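Side-chain contacts in heme-binding protein A / AI-2 binding protein A (Helicobacter pylori SS1, PDB 6OFQ), which serves as the periplasmic substrate-binding protein of an ABC transporter and binds short peptides, here the tetrapeptide STSA: residues G59-T64 with I225-N230; F121-Q126 with K154-L159; A426-D431 with L439-S444. All coordinates share one frame; numbering follows the deposited sequence.

Contact 1: G59-T64 with I225-N230; sequences GNIYDT and IILLKN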
loop_
_atom_site.group_PDB
_atom_site.type_symbol
_atom_site.label_atom_id
_atom_site.label_comp_id
_atom_site.label_asym_id
_atom_site.label_seq_id
_atom_site.Cartn_x
_atom_site.Cartn_y
_atom_site.Cartn_z
ATOM N N GLY A 59 -10.496 2.773 3.039
ATOM C CA GLY A 59 -10.560 3.686 1.909
ATOM C C GLY A 59 -11.960 4.061 1.480
ATOM O O GLY A 59 -12.169 5.087 0.817
ATOM N N ASN A 60 -12.944 3.224 1.797
ATOM C CA ASN A 60 -14.326 3.519 1.512
ATOM C C ASN A 60 -15.035 4.329 2.646
ATOM O O ASN A 60 -16.066 4.938 2.366
ATOM C CB ASN A 60 -15.043 2.178 1.339
ATOM C CG ASN A 60 -14.794 1.569 -0.020
ATOM O OD1 ASN A 60 -15.340 2.051 -0.999
ATOM N ND2 ASN A 60 -13.975 0.520 -0.086
ATOM N N ILE A 61 -14.476 4.263 3.840
ATOM C CA ILE A 61 -15.085 4.835 5.053
ATOM C C ILE A 61 -14.595 6.262 5.245
ATOM O O ILE A 61 -15.356 7.161 5.701
ATOM C CB ILE A 61 -14.732 3.936 6.254
ATOM C CG1 ILE A 61 -15.513 2.613 6.123
ATOM C CG2 ILE A 61 -14.977 4.658 7.574
ATOM C CD1 ILE A 61 -15.017 1.544 7.091
ATOM N N TYR A 62 -13.304 6.501 5.004
ATOM C CA TYR A 62 -12.686 7.784 5.343
ATOM C C TYR A 62 -12.366 8.590 4.081
ATOM O O TYR A 62 -12.073 8.016 3.039
ATOM C CB TYR A 62 -11.355 7.645 6.073
ATOM C CG TYR A 62 -11.438 6.932 7.410
ATOM C CD1 TYR A 62 -11.838 7.599 8.548
ATOM C CD2 TYR A 62 -11.153 5.590 7.531
ATOM C CE1 TYR A 62 -11.875 6.995 9.795
ATOM C CE2 TYR A 62 -11.163 4.991 8.774
ATOM C CZ TYR A 62 -11.505 5.699 9.907
ATOM O OH TYR A 62 -11.457 5.063 11.135
ATOM N N ASP A 63 -12.397 9.918 4.215
ATOM C CA ASP A 63 -11.789 10.833 3.275
ATOM C C ASP A 63 -10.552 11.486 3.800
ATOM O O ASP A 63 -10.249 11.500 4.997
ATOM C CB ASP A 63 -12.766 11.930 2.902
ATOM C CG ASP A 63 -13.973 11.368 2.185
ATOM O OD1 ASP A 63 -13.805 10.640 1.171
ATOM O OD2 ASP A 63 -15.123 11.631 2.605
ATOM N N THR A 64 -9.849 12.055 2.820
ATOM C CA THR A 64 -8.618 12.806 3.015
ATOM C C THR A 64 -8.838 14.276 2.577
ATOM O O THR A 64 -9.888 14.615 2.037
ATOM C CB THR A 64 -7.445 12.145 2.253
ATOM O OG1 THR A 64 -7.910 11.634 1.005
ATOM C CG2 THR A 64 -6.831 10.970 3.055
ATOM N N ILE A 225 -16.397 -8.077 6.316
ATOM C CA ILE A 225 -16.765 -6.718 6.706
ATOM C C ILE A 225 -17.960 -6.314 5.859
ATOM O O ILE A 225 -17.996 -6.562 4.619
ATOM C CB ILE A 225 -15.571 -5.795 6.407
ATOM C CG1 ILE A 225 -14.439 -6.155 7.375
ATOM C CG2 ILE A 225 -15.995 -4.334 6.495
ATOM C CD1 ILE A 225 -13.079 -5.762 6.817
ATOM N N ILE A 226 -18.928 -5.639 6.491
ATOM C CA ILE A 226 -20.075 -5.107 5.785
ATOM C C ILE A 226 -20.030 -3.594 5.825
ATOM O O ILE A 226 -19.874 -3.010 6.915
ATOM C CB ILE A 226 -21.433 -5.610 6.368
ATOM C CG1 ILE A 226 -21.542 -7.125 6.194
ATOM C CG2 ILE A 226 -22.603 -4.892 5.719
ATOM C CD1 ILE A 226 -22.763 -7.744 6.839
ATOM N N LEU A 227 -20.091 -2.992 4.643
ATOM C CA LEU A 227 -20.164 -1.548 4.427
ATOM C C LEU A 227 -21.542 -1.222 3.882
ATOM O O LEU A 227 -22.021 -1.915 2.971
ATOM C CB LEU A 227 -19.116 -1.064 3.408
ATOM C CG LEU A 227 -17.703 -1.481 3.784
ATOM C CD1 LEU A 227 -16.737 -1.110 2.639
ATOM C CD2 LEU A 227 -17.221 -0.919 5.113
ATOM N N LEU A 228 -22.138 -0.129 4.344
ATOM C CA LEU A 228 -23.393 0.350 3.801
ATOM C C LEU A 228 -23.237 1.707 3.143
ATOM O O LEU A 228 -22.428 2.531 3.639
ATOM C CB LEU A 228 -24.398 0.394 4.963
ATOM C CG LEU A 228 -24.721 -0.918 5.670
ATOM C CD1 LEU A 228 -25.554 -0.747 6.921
ATOM C CD2 LEU A 228 -25.391 -1.826 4.629
ATOM N N LYS A 229 -24.041 2.007 2.132
ATOM C CA LYS A 229 -24.005 3.318 1.560
ATOM C C LYS A 229 -24.204 4.410 2.570
ATOM O O LYS A 229 -25.112 4.364 3.379
ATOM C CB LYS A 229 -25.006 3.410 0.413
ATOM C CG LYS A 229 -25.191 4.766 -0.254
ATOM C CD LYS A 229 -26.112 4.612 -1.443
ATOM C CE LYS A 229 -26.453 5.940 -2.036
ATOM N NZ LYS A 229 -27.137 5.862 -3.356
ATOM N N ASN A 230 -23.411 5.459 2.467
ATOM C CA ASN A 230 -23.640 6.699 3.276
ATOM C C ASN A 230 -24.502 7.616 2.424
ATOM O O ASN A 230 -24.074 8.227 1.453
ATOM C CB ASN A 230 -22.307 7.381 3.549
ATOM C CG ASN A 230 -22.473 8.698 4.284
ATOM O OD1 ASN A 230 -23.591 8.979 4.726
ATOM N ND2 ASN A 230 -21.423 9.519 4.304
#
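Ile61 and Leu227 are the closest backbone pair, their CA atoms 8.2 Å apart, where the weakly bonded end of helix 52-61 faces strand 224-229; the atoms that touch all belong to side chains. Leu227 points across from the strand and divides its two methyls between two neighbours. Its CD2 reaches the end of Ile61, lying 3.9 Å from CD1 of that isoleucine and 4.1 Å from its CG1. The other branch, Leu227 CD1, stops 3.9 Å from Asn60 CB. The leucine and isoleucine side chains run across each other at about a right angle, meeting through their methyl ends instead of lying alongside. Ile61 reaches over because its long branch extends with CD1 anti to CA (chi2 168°). Its shorter branch, CG2, goes another way and sits 3.9 Å above the plane of the Tyr62 ring, over the centre of that face.

Asn60 gives the leucine only its CB. The amide beyond is occupied elsewhere: ND2 donates to the backbone oxygens of Val56, in the same helix, and Asn524, while OD1 accepts from the backbone N of Phe526. The main chain is also tied in nearby: Asn60 is bonded to Phe214, and Ile61 pairs through its backbone with Gly212, whose O accepts from Asn230 ND2. The helix end and the residue just after the strand thus share Gly212, two residues ahead of strand 214-220, an outermost strand of this five-stranded mixed sheet and the neighbour of 224-229.

Chemically, then, three buried residues meet by van der Waals contact between carbon atoms, burying 112 Å² in all. Such a contact has little directional preference of its own; the directional interactions nearby are the amide and backbone bonds, and the former satisfy the buried polar end of Asn60.

Contact 2: F121-Q126 with K154-L159; sequences FSFERQ and KSIEAL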
loop_
_atom_site.group_PDB
_atom_site.type_symbol
_atom_site.label_atom_id
_atom_site.label_comp_id
_atom_site.label_asym_id
_atom_site.label_seq_id
_atom_site.Cartn_x
_atom_site.Cartn_y
_atom_site.Cartn_z
ATOM N N PHE A 121 -6.796 16.935 14.917
ATOM C CA PHE A 121 -6.685 15.687 15.651
ATOM C C PHE A 121 -5.990 14.573 14.872
ATOM O O PHE A 121 -5.096 13.891 15.353
ATOM C CB PHE A 121 -8.097 15.197 15.953
ATOM C CG PHE A 121 -8.147 13.783 16.550
ATOM C CD1 PHE A 121 -7.558 13.477 17.759
ATOM C CD2 PHE A 121 -8.682 12.754 15.798
ATOM C CE1 PHE A 121 -7.591 12.203 18.286
ATOM C CE2 PHE A 121 -8.668 11.454 16.317
ATOM C CZ PHE A 121 -8.095 11.192 17.510
ATOM N N SER A 122 -6.371 14.451 13.606
ATOM C CA SER A 122 -5.910 13.336 12.776
ATOM C C SER A 122 -4.422 13.365 12.502
ATOM O O SER A 122 -3.798 12.324 12.423
ATOM C CB SER A 122 -6.723 13.316 11.486
ATOM O OG SER A 122 -8.103 13.084 11.734
ATOM N N PHE A 123 -3.906 14.587 12.312
ATOM C CA PHE A 123 -2.484 14.789 12.062
ATOM C C PHE A 123 -1.673 14.904 13.341
ATOM O O PHE A 123 -0.629 14.302 13.474
ATOM C CB PHE A 123 -2.242 16.035 11.184
ATOM C CG PHE A 123 -2.537 15.869 9.703
ATOM C CD1 PHE A 123 -3.820 15.672 9.236
ATOM C CD2 PHE A 123 -1.521 16.004 8.785
ATOM C CE1 PHE A 123 -4.075 15.424 7.906
ATOM C CE2 PHE A 123 -1.786 15.820 7.469
ATOM C CZ PHE A 123 -3.056 15.655 7.022
ATOM N N GLU A 124 -2.129 15.760 14.275
ATOM C CA GLU A 124 -1.385 16.031 15.483
ATOM C C GLU A 124 -1.171 14.810 16.375
ATOM O O GLU A 124 -0.131 14.690 17.015
ATOM C CB GLU A 124 -1.903 17.169 16.335
ATOM C CG GLU A 124 -1.833 18.532 15.683
ATOM C CD GLU A 124 -2.425 19.608 16.610
ATOM O OE1 GLU A 124 -3.309 19.336 17.441
ATOM O OE2 GLU A 124 -2.022 20.752 16.322
ATOM N N ARG A 125 -2.094 13.868 16.313
ATOM C CA ARG A 125 -1.922 12.666 17.073
ATOM C C ARG A 125 -0.692 11.889 16.645
ATOM O O ARG A 125 -0.122 11.119 17.433
ATOM C CB ARG A 125 -3.182 11.834 16.967
ATOM C CG ARG A 125 -3.398 11.165 15.605
ATOM C CD ARG A 125 -4.809 10.639 15.443
ATOM N NE ARG A 125 -5.010 9.999 14.145
ATOM C CZ ARG A 125 -5.304 8.731 13.914
ATOM N NH1 ARG A 125 -5.477 7.876 14.910
ATOM N NH2 ARG A 125 -5.489 8.315 12.668
ATOM N N GLN A 126 -0.311 11.997 15.373
ATOM C CA GLN A 126 0.860 11.322 14.833
ATOM C C GLN A 126 2.105 12.146 15.029
ATOM O O GLN A 126 3.183 11.578 15.231
ATOM C CB GLN A 126 0.619 11.001 13.350
ATOM C CG GLN A 126 -0.745 10.382 13.083
ATOM C CD GLN A 126 -0.955 9.846 11.666
ATOM O OE1 GLN A 126 -0.111 9.058 11.207
ATOM N NE2 GLN A 126 -2.035 10.260 10.979
ATOM N N LYS A 154 6.626 21.682 9.880
ATOM C CA LYS A 154 6.971 22.611 10.985
ATOM C C LYS A 154 5.777 22.902 11.870
ATOM O O LYS A 154 5.898 22.861 13.092
ATOM C CB LYS A 154 7.684 23.839 10.434
ATOM C CG LYS A 154 8.028 24.905 11.491
ATOM C CD LYS A 154 8.760 26.093 10.875
ATOM C CE LYS A 154 9.142 27.030 12.009
ATOM N NZ LYS A 154 10.135 27.990 11.459
ATOM N N SER A 155 4.657 23.276 11.270
ATOM C CA SER A 155 3.440 23.539 11.997
ATOM C C SER A 155 2.191 23.267 11.196
ATOM O O SER A 155 2.224 23.266 9.965
ATOM C CB SER A 155 3.436 24.998 12.443
ATOM O OG SER A 155 3.480 25.891 11.364
ATOM N N ILE A 156 1.145 22.956 11.955
ATOM C CA ILE A 156 -0.214 22.868 11.485
ATOM C C ILE A 156 -1.085 23.784 12.293
ATOM O O ILE A 156 -1.094 23.645 13.516
ATOM C CB ILE A 156 -0.779 21.437 11.510
ATOM C CG1 ILE A 156 0.282 20.430 11.110
ATOM C CG2 ILE A 156 -2.078 21.358 10.754
ATOM C CD1 ILE A 156 -0.205 18.982 11.256
ATOM N N GLU A 157 -1.845 24.650 11.615
ATOM C CA GLU A 157 -2.679 25.650 12.285
ATOM C C GLU A 157 -4.081 25.588 11.733
ATOM O O GLU A 157 -4.273 25.586 10.507
ATOM C CB GLU A 157 -2.191 27.069 11.992
ATOM C CG GLU A 157 -0.783 27.384 12.435
ATOM C CD GLU A 157 -0.372 28.696 11.762
ATOM O OE1 GLU A 157 0.170 28.740 10.622
ATOM O OE2 GLU A 157 -0.692 29.766 12.354
ATOM N N ALA A 158 -5.069 25.662 12.624
ATOM C CA ALA A 158 -6.461 25.939 12.254
ATOM C C ALA A 158 -6.632 27.457 12.292
ATOM O O ALA A 158 -6.707 28.051 13.367
ATOM C CB ALA A 158 -7.472 25.280 13.198
ATOM N N LEU A 159 -6.634 28.101 11.148
ATOM C CA LEU A 159 -6.753 29.552 11.084
ATOM C C LEU A 159 -8.194 29.940 11.375
ATOM O O LEU A 159 -8.386 31.037 11.937
ATOM C CB LEU A 159 -6.348 30.057 9.687
ATOM C CG LEU A 159 -4.856 29.802 9.473
ATOM C CD1 LEU A 159 -4.482 30.227 8.062
ATOM C CD2 LEU A 159 -3.951 30.386 10.541
HETATM O O HOH W 1 -2.401 23.702 15.940
#
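Ile156 pushes its CD1 methyl against the root of the Phe123 side chain, 3.6 Å from Phe123 CB and 4.1 Å from Phe123 CD2. The extended long branch of the isoleucine, CD1 anti to CA, carries that methyl out to the phenylalanine. The two side chains cross at about a right angle, and the methyl meets the ring obliquely. Leu120 and Met127 of helix 116-127 also touch Ile156, while Phe166 of the neighbouring strand meets the Phe123 ring with the planes inclined at about 55°. The helix here packs against a five-stranded antiparallel sheet at one of its edge strands, 153-160, where Lys154 and Ser155 form a classic beta bulge opposite Thr167. Beside the apolar pair a water bridges the two elements, donating to Glu124 OE2 at 3.0 Å and to Ile156 O at 2.8 Å. The other carboxylate oxygen, Glu124 OE1, makes a salt bridge to Lys131. Within the helix Ser122 O is gripped twice: Gln126 NE2 (3.1 Å, nearly straight at 172°), which also donates to Phe183 O, and Arg125 NE (3.1 Å, more bent at 145°) approach from opposite faces of the carbonyl plane, and the arginine goes on to a salt bridge with Asp45.

Contact 3: A426-D431 with L439-S444; sequences AGWMAD and LYTLWS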
loop_
_atom_site.group_PDB
_atom_site.type_symbol
_atom_site.label_atom_id
_atom_site.label_comp_id
_atom_site.label_asym_id
_atom_site.label_seq_id
_atom_site.Cartn_x
_atom_site.Cartn_y
_atom_site.Cartn_z
ATOM N N ALA A 426 8.360 -9.419 -0.366
ATOM C CA ALA A 426 7.866 -8.094 -0.062
ATOM C C ALA A 426 7.127 -7.632 -1.308
ATOM O O ALA A 426 7.440 -8.037 -2.439
ATOM C CB ALA A 426 9.042 -7.154 0.159
ATOM N N GLY A 427 6.172 -6.748 -1.159
ATOM C CA GLY A 427 5.461 -6.157 -2.287
ATOM C C GLY A 427 4.940 -4.798 -1.866
ATOM O O GLY A 427 4.613 -4.492 -0.706
ATOM N N TRP A 428 4.702 -4.002 -2.899
ATOM C CA TRP A 428 4.165 -2.655 -2.734
ATOM C C TRP A 428 3.298 -2.258 -3.911
ATOM O O TRP A 428 3.636 -2.517 -5.097
ATOM C CB TRP A 428 5.281 -1.627 -2.665
ATOM C CG TRP A 428 4.921 -0.253 -2.200
ATOM C CD1 TRP A 428 4.899 0.899 -2.951
ATOM C CD2 TRP A 428 4.689 0.135 -0.858
ATOM N NE1 TRP A 428 4.671 1.978 -2.146
ATOM C CE2 TRP A 428 4.530 1.530 -0.849
ATOM C CE3 TRP A 428 4.569 -0.575 0.350
ATOM C CZ2 TRP A 428 4.241 2.227 0.303
ATOM C CZ3 TRP A 428 4.322 0.136 1.484
ATOM C CH2 TRP A 428 4.196 1.521 1.463
ATOM N N MET A 429 2.170 -1.677 -3.614
ATOM C CA MET A 429 1.310 -0.993 -4.587
ATOM C C MET A 429 1.498 0.492 -4.338
ATOM O O MET A 429 1.374 0.989 -3.207
ATOM C CB MET A 429 -0.132 -1.358 -4.251
ATOM C CG MET A 429 -1.186 -0.522 -4.943
ATOM S SD MET A 429 -1.099 -0.659 -6.750
ATOM C CE MET A 429 -2.202 0.680 -7.256
ATOM N N ALA A 430 1.807 1.231 -5.407
ATOM C CA ALA A 430 1.882 2.687 -5.311
ATOM C C ALA A 430 0.694 3.268 -4.597
ATOM O O ALA A 430 -0.450 3.000 -4.959
ATOM C CB ALA A 430 2.011 3.326 -6.678
ATOM N N ASP A 431 0.981 4.185 -3.669
ATOM C CA ASP A 431 -0.041 5.049 -3.108
ATOM C C ASP A 431 -0.293 6.289 -3.946
ATOM O O ASP A 431 -1.379 6.852 -3.904
ATOM C CB ASP A 431 0.295 5.475 -1.660
ATOM C CG ASP A 431 0.594 4.258 -0.793
ATOM O OD1 ASP A 431 -0.315 3.369 -0.683
ATOM O OD2 ASP A 431 1.736 4.190 -0.263
ATOM N N LEU A 439 10.982 4.785 -3.414
ATOM C CA LEU A 439 12.365 4.937 -3.047
ATOM C C LEU A 439 12.536 5.491 -1.632
ATOM O O LEU A 439 13.361 4.967 -0.873
ATOM C CB LEU A 439 13.100 5.822 -4.027
ATOM C CG LEU A 439 13.072 5.337 -5.487
ATOM C CD1 LEU A 439 13.715 6.410 -6.368
ATOM C CD2 LEU A 439 13.798 4.004 -5.612
ATOM N N TYR A 440 11.811 6.512 -1.228
ATOM C CA TYR A 440 12.028 7.076 0.097
ATOM C C TYR A 440 11.289 6.296 1.158
ATOM O O TYR A 440 11.837 5.925 2.224
ATOM C CB TYR A 440 11.664 8.565 0.147
ATOM C CG TYR A 440 12.286 9.263 1.349
ATOM C CD1 TYR A 440 13.617 9.620 1.268
ATOM C CD2 TYR A 440 11.600 9.493 2.517
ATOM C CE1 TYR A 440 14.266 10.218 2.334
ATOM C CE2 TYR A 440 12.257 10.132 3.598
ATOM C CZ TYR A 440 13.577 10.451 3.436
ATOM O OH TYR A 440 14.356 11.108 4.438
ATOM N N THR A 441 10.049 5.945 0.880
ATOM C CA THR A 441 9.253 5.288 1.897
ATOM C C THR A 441 9.775 3.902 2.231
ATOM O O THR A 441 9.575 3.443 3.358
ATOM C CB THR A 441 7.817 5.220 1.370
ATOM O OG1 THR A 441 7.400 6.554 1.077
ATOM C CG2 THR A 441 6.796 4.657 2.392
ATOM N N LEU A 442 10.366 3.204 1.252
ATOM C CA LEU A 442 10.790 1.802 1.432
ATOM C C LEU A 442 12.271 1.588 1.531
ATOM O O LEU A 442 12.721 0.534 1.982
ATOM C CB LEU A 442 10.252 0.859 0.337
ATOM C CG LEU A 442 8.764 1.043 0.065
ATOM C CD1 LEU A 442 8.383 0.209 -1.159
ATOM C CD2 LEU A 442 7.869 0.696 1.239
ATOM N N TRP A 443 13.075 2.524 1.055
ATOM C CA TRP A 443 14.504 2.296 0.873
ATOM C C TRP A 443 15.469 3.312 1.481
ATOM O O TRP A 443 16.684 3.237 1.305
ATOM C CB TRP A 443 14.850 2.095 -0.625
ATOM C CG TRP A 443 14.084 0.941 -1.301
ATOM C CD1 TRP A 443 12.947 1.021 -2.042
ATOM C CD2 TRP A 443 14.405 -0.452 -1.184
ATOM N NE1 TRP A 443 12.520 -0.238 -2.406
ATOM C CE2 TRP A 443 13.403 -1.162 -1.865
ATOM C CE3 TRP A 443 15.444 -1.152 -0.564
ATOM C CZ2 TRP A 443 13.449 -2.540 -1.969
ATOM C CZ3 TRP A 443 15.453 -2.542 -0.685
ATOM C CH2 TRP A 443 14.471 -3.204 -1.374
ATOM N N SER A 444 14.912 4.315 2.161
ATOM C CA SER A 444 15.745 5.384 2.732
ATOM C C SER A 444 16.265 5.048 4.136
ATOM O O SER A 444 15.668 4.230 4.875
ATOM C CB SER A 444 15.019 6.728 2.781
ATOM O OG SER A 444 13.940 6.667 3.663
#
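Leu442 lays both of its methyls over one face of the Trp428 indole. CD2 stands 3.6 Å from the centroid of the Trp428 six-membered ring and 11° off its normal, a CH-pi contact over that ring. The companion methyl, Leu442 CD1, settles over the five-membered part, 3.6 Å from Trp428 CG. Thr441 adds its CG2 at the far end of the ring system, 4.1 Å from Trp428 CZ2 and approaching obliquely.

The indole is presented by an extended first torsion, CG opposite the backbone N (chi1 -167°), that carries it off the strand toward the helix. At the polar end NE1 donates to Asn437 OD1, which helps hold the ring's rotation; the same oxygen accepts from the backbone N of Asp431. Phe438 meets the indole edge-to-face. At the C-terminal end of the helix segment, Ser444 OG donates to Tyr440 O at 2.7 Å and accepts from the backbone N of Ala447, so one hydroxyl finishes helix 436-443 and N-caps helix 445-449. It also lies over the centre of the Tyr440 ring.

The whole is a strand-loop-helix unit in which the helix folds back on the strand it follows, within the mixed alpha/beta architecture of a type II periplasmic binding protein.

How the contacts relate
From the N terminus, the end of helix 52-61 supplies the first half of contact 1, and 160 residues separate segments 59-64 and 225-230. Contact 2 lies wholly within that span, closing a shorter loop of 27 residues. Contact 3 follows in series, closing a short connection of seven residues. No two of the contacts touch: their centres are 24 to 25 Å apart, and the nearest atoms of contacts 1 and 2 are about 7 Å apart. Contact 1 joins a helix to the five-stranded mixed sheet, contact 2 another helix to the antiparallel sheet, and contact 3 a third helix to the large mixed sheet that contains strand 423-429.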